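Local coordinates for protein CopC (Methylosinus trichosporium OB3b, PDB 5ICU) that binds copper(II) and probably serves as a periplasmic copper carrier in metal homeostasis, at residues A[13-18]-A[91-96]. Sequence-based numbering, arbitrary orientation.
Sequences DHVAAS and YEFTVD
His-14 and Asp-96 meet side chain to side chain. His-14 ND1 donates to Asp-96 OD1 at 2.8 Å, a nearly straight bond that arrives on the syn side of the carboxylate. The oxygen lies close to the imidazole plane, while the carboxylate is turned 44° against the ring. Thr-94 lies alongside His-14 and puts its CB over one ring face, 3.8 Å from the centroid, as a CH-pi contact. With CG anti to its carbonyl carbon (chi1 -73°), His-14 lies over Thr-94, and its ND1 edge meets the acid. Replacing Asp-96 by an alanine would probably leave ND1 without this acceptor and the ring freer to turn.

Beneath these side chains the backbones pair as parallel strands. Thr-94 N donates to Asp-13 O, Val-15 N to Thr-94 O at 2.9 Å, and Asp-96 N to Val-15 O. On the other face, Val-15 CG2 packs 4.1 Å from Val-95 CG2 and, more loosely, near the Phe-93 ring.

A second-shell bond positions Thr-94. Its OG1 donates to Glu-92 OE2 at 2.8 Å. The Asp-13 side chain is held separately, its OD2 accepting from Ser-10 N.

Strand 14-15 edges the mixed sheet of this cupredoxin-like fold, beside the end of 86-95 far from copper ligand His-85. His-14 ND1 carries a hydrogen; the carboxylate would also tend to stabilise a positively charged ring, but that charge is not settled.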
ATOM      1  N   ASP A  13      -2.198  -1.455  11.790  1.00 13.55           N
ATOM      2  CA  ASP A  13      -1.071  -2.294  12.230  1.00 13.77           C
ATOM      3  C   ASP A  13       0.052  -1.403  12.722  1.00 12.95           C
ATOM      4  O   ASP A  13       0.280  -0.314  12.224  1.00 12.38           O
ATOM      5  CB  ASP A  13      -0.480  -3.163  11.104  1.00 15.05           C
ATOM      6  CG  ASP A  13      -1.317  -4.397  10.783  1.00 16.61           C
ATOM      7  OD1 ASP A  13      -2.290  -4.780  11.509  1.00 19.23           O
ATOM      8  OD2 ASP A  13      -0.946  -5.041   9.774  1.00 18.11           O
ATOM      9  N   HIS A  14       0.747  -1.934  13.720  1.00 12.81           N
ATOM     10  CA  HIS A  14       2.077  -1.474  14.077  1.00 12.73           C
ATOM     11  C   HIS A  14       3.063  -2.505  13.633  1.00 12.90           C
ATOM     12  O   HIS A  14       2.908  -3.693  13.972  1.00 14.13           O
ATOM     13  CB  HIS A  14       2.177  -1.308  15.578  1.00 13.16           C
ATOM     14  CG  HIS A  14       1.435  -0.124  16.081  1.00 13.43           C
ATOM     15  ND1 HIS A  14       2.049   0.965  16.654  1.00 13.87           N
ATOM     16  CD2 HIS A  14       0.123   0.178  16.037  1.00 14.09           C
ATOM     17  CE1 HIS A  14       1.149   1.869  16.975  1.00 14.44           C
ATOM     18  NE2 HIS A  14      -0.035   1.417  16.594  1.00 14.68           N
ATOM     19  N   VAL A  15       4.115  -2.072  12.956  1.00 12.10           N
ATOM     20  CA  VAL A  15       5.171  -2.943  12.476  1.00 12.17           C
ATOM     21  C   VAL A  15       6.431  -2.508  13.204  1.00 11.91           C
ATOM     22  O   VAL A  15       6.588  -1.344  13.545  1.00 11.98           O
ATOM     23  CB  VAL A  15       5.326  -2.963  10.938  1.00 12.10           C
ATOM     24  CG1 VAL A  15       4.036  -3.506  10.319  1.00 12.30           C
ATOM     25  CG2 VAL A  15       5.667  -1.593  10.380  1.00 11.46           C
ATOM     26  N   ALA A  16       7.314  -3.468  13.431  1.00 12.37           N
ATOM     27  CA  ALA A  16       8.502  -3.258  14.255  1.00 12.72           C
ATOM     28  C   ALA A  16       9.650  -2.642  13.505  1.00 12.28           C
ATOM     29  O   ALA A  16      10.658  -2.259  14.114  1.00 13.49           O
ATOM     30  CB  ALA A  16       8.920  -4.598  14.820  1.00 13.31           C
ATOM     31  N   ALA A  17       9.544  -2.606  12.185  1.00 11.70           N
ATOM     32  CA  ALA A  17      10.562  -2.046  11.330  1.00 11.23           C
ATOM     33  C   ALA A  17       9.930  -1.602  10.032  1.00 10.77           C
ATOM     34  O   ALA A  17       8.791  -1.977   9.749  1.00 10.38           O
ATOM     35  CB  ALA A  17      11.627  -3.071  11.053  1.00 11.86           C
ATOM     36  N   SER A  18      10.663  -0.824   9.240  1.00 10.39           N
ATOM     37  CA  SER A  18      10.121  -0.316   7.989  1.00 10.15           C
ATOM     38  C   SER A  18       9.759  -1.503   7.086  1.00 10.37           C
ATOM     39  O   SER A  18      10.577  -2.387   6.910  1.00 10.81           O
ATOM     40  CB  SER A  18      11.173   0.530   7.286  1.00 10.24           C
ATOM     41  OG  SER A  18      10.599   1.125   6.132  1.00 10.13           O
ATOM     42  N   TYR A  91      -5.677   3.521   4.142  1.00  5.27           N
ATOM     43  CA  TYR A  91      -5.602   3.097   5.545  1.00  5.68           C
ATOM     44  C   TYR A  91      -4.301   3.542   6.170  1.00  6.06           C
ATOM     45  O   TYR A  91      -3.384   3.890   5.454  1.00  5.69           O
ATOM     46  CB  TYR A  91      -5.770   1.577   5.667  1.00  5.92           C
ATOM     47  CG  TYR A  91      -4.640   0.767   5.012  1.00  6.07           C
ATOM     48  CD1 TYR A  91      -3.471   0.453   5.718  1.00  6.25           C
ATOM     49  CD2 TYR A  91      -4.724   0.292   3.698  1.00  6.22           C
ATOM     50  CE1 TYR A  91      -2.438  -0.263   5.106  1.00  6.52           C
ATOM     51  CE2 TYR A  91      -3.718  -0.419   3.110  1.00  6.66           C
ATOM     52  CZ  TYR A  91      -2.573  -0.717   3.820  1.00  6.63           C
ATOM     53  OH  TYR A  91      -1.564  -1.456   3.245  1.00  7.64           O
ATOM     54  N   GLU A  92      -4.243   3.518   7.494  1.00  7.22           N
ATOM     55  CA  GLU A  92      -3.078   3.966   8.232  1.00  8.25           C
ATOM     56  C   GLU A  92      -2.319   2.775   8.790  1.00  8.34           C
ATOM     57  O   GLU A  92      -2.905   1.736   9.079  1.00  8.76           O
ATOM     58  CB  GLU A  92      -3.522   4.900   9.354  1.00  9.34           C
ATOM     59  CG  GLU A  92      -2.429   5.530  10.205  1.00 10.70           C
ATOM     60  CD  GLU A  92      -2.087   4.807  11.495  0.50 11.53           C
ATOM     61  OE1 GLU A  92      -2.867   3.972  12.006  0.50 12.95           O
ATOM     62  OE2 GLU A  92      -1.003   5.082  12.029  0.50 12.09           O
ATOM     63  N   PHE A  93      -1.007   2.937   8.947  1.00  8.26           N
ATOM     64  CA  PHE A  93      -0.202   1.984   9.747  1.00  8.51           C
ATOM     65  C   PHE A  93       0.913   2.763  10.402  1.00  8.68           C
ATOM     66  O   PHE A  93       1.197   3.868  10.015  1.00  8.78           O
ATOM     67  CB  PHE A  93       0.319   0.804   8.936  1.00  8.55           C
ATOM     68  CG  PHE A  93       1.437   1.144   8.008  1.00  8.43           C
ATOM     69  CD1 PHE A  93       1.192   1.623   6.756  1.00  8.54           C
ATOM     70  CD2 PHE A  93       2.775   0.978   8.404  1.00  8.79           C
ATOM     71  CE1 PHE A  93       2.223   1.928   5.896  1.00  8.44           C
ATOM     72  CE2 PHE A  93       3.802   1.284   7.558  1.00  8.60           C
ATOM     73  CZ  PHE A  93       3.552   1.764   6.295  1.00  8.67           C
ATOM     74  N   THR A  94       1.522   2.155  11.422  1.00  8.93           N
ATOM     75  CA  THR A  94       2.594   2.800  12.179  1.00  8.98           C
ATOM     76  C   THR A  94       3.842   1.953  12.185  1.00  8.56           C
ATOM     77  O   THR A  94       3.771   0.733  12.365  1.00  8.61           O
ATOM     78  CB  THR A  94       2.142   3.060  13.622  1.00  9.59           C
ATOM     79  OG1 THR A  94       0.995   3.934  13.628  1.00 10.59           O
ATOM     80  CG2 THR A  94       3.266   3.748  14.392  1.00 10.10           C
ATOM     81  N   VAL A  95       4.970   2.620  11.925  1.00  8.19           N
ATOM     82  CA  VAL A  95       6.313   2.027  12.097  1.00  8.29           C
ATOM     83  C   VAL A  95       6.755   2.385  13.495  1.00  8.32           C
ATOM     84  O   VAL A  95       6.965   3.542  13.809  1.00  8.19           O
ATOM     85  CB  VAL A  95       7.297   2.565  11.051  1.00  8.19           C
ATOM     86  CG1 VAL A  95       8.679   1.974  11.248  1.00  8.55           C
ATOM     87  CG2 VAL A  95       6.792   2.257   9.633  1.00  8.20           C
ATOM     88  N   ASP A  96       6.840   1.366  14.336  1.00  8.46           N
ATOM     89  CA  ASP A  96       7.376   1.521  15.698  1.00  8.67           C
ATOM     90  C   ASP A  96       8.909   1.485  15.708  1.00  8.22           C
ATOM     91  O   ASP A  96       9.517   0.884  14.853  1.00  8.26           O
ATOM     92  CB  ASP A  96       6.916   0.350  16.579  1.00  9.62           C
ATOM     93  CG  ASP A  96       5.444   0.305  16.886  1.00 10.66           C
ATOM     94  OD1 ASP A  96       4.783   1.337  16.778  1.00 11.35           O
ATOM     95  OD2 ASP A  96       4.995  -0.800  17.288  1.00 11.75           O
TER
HETATM   96  O   HOH W   1      -1.353   2.362  13.173  1.00 19.69           O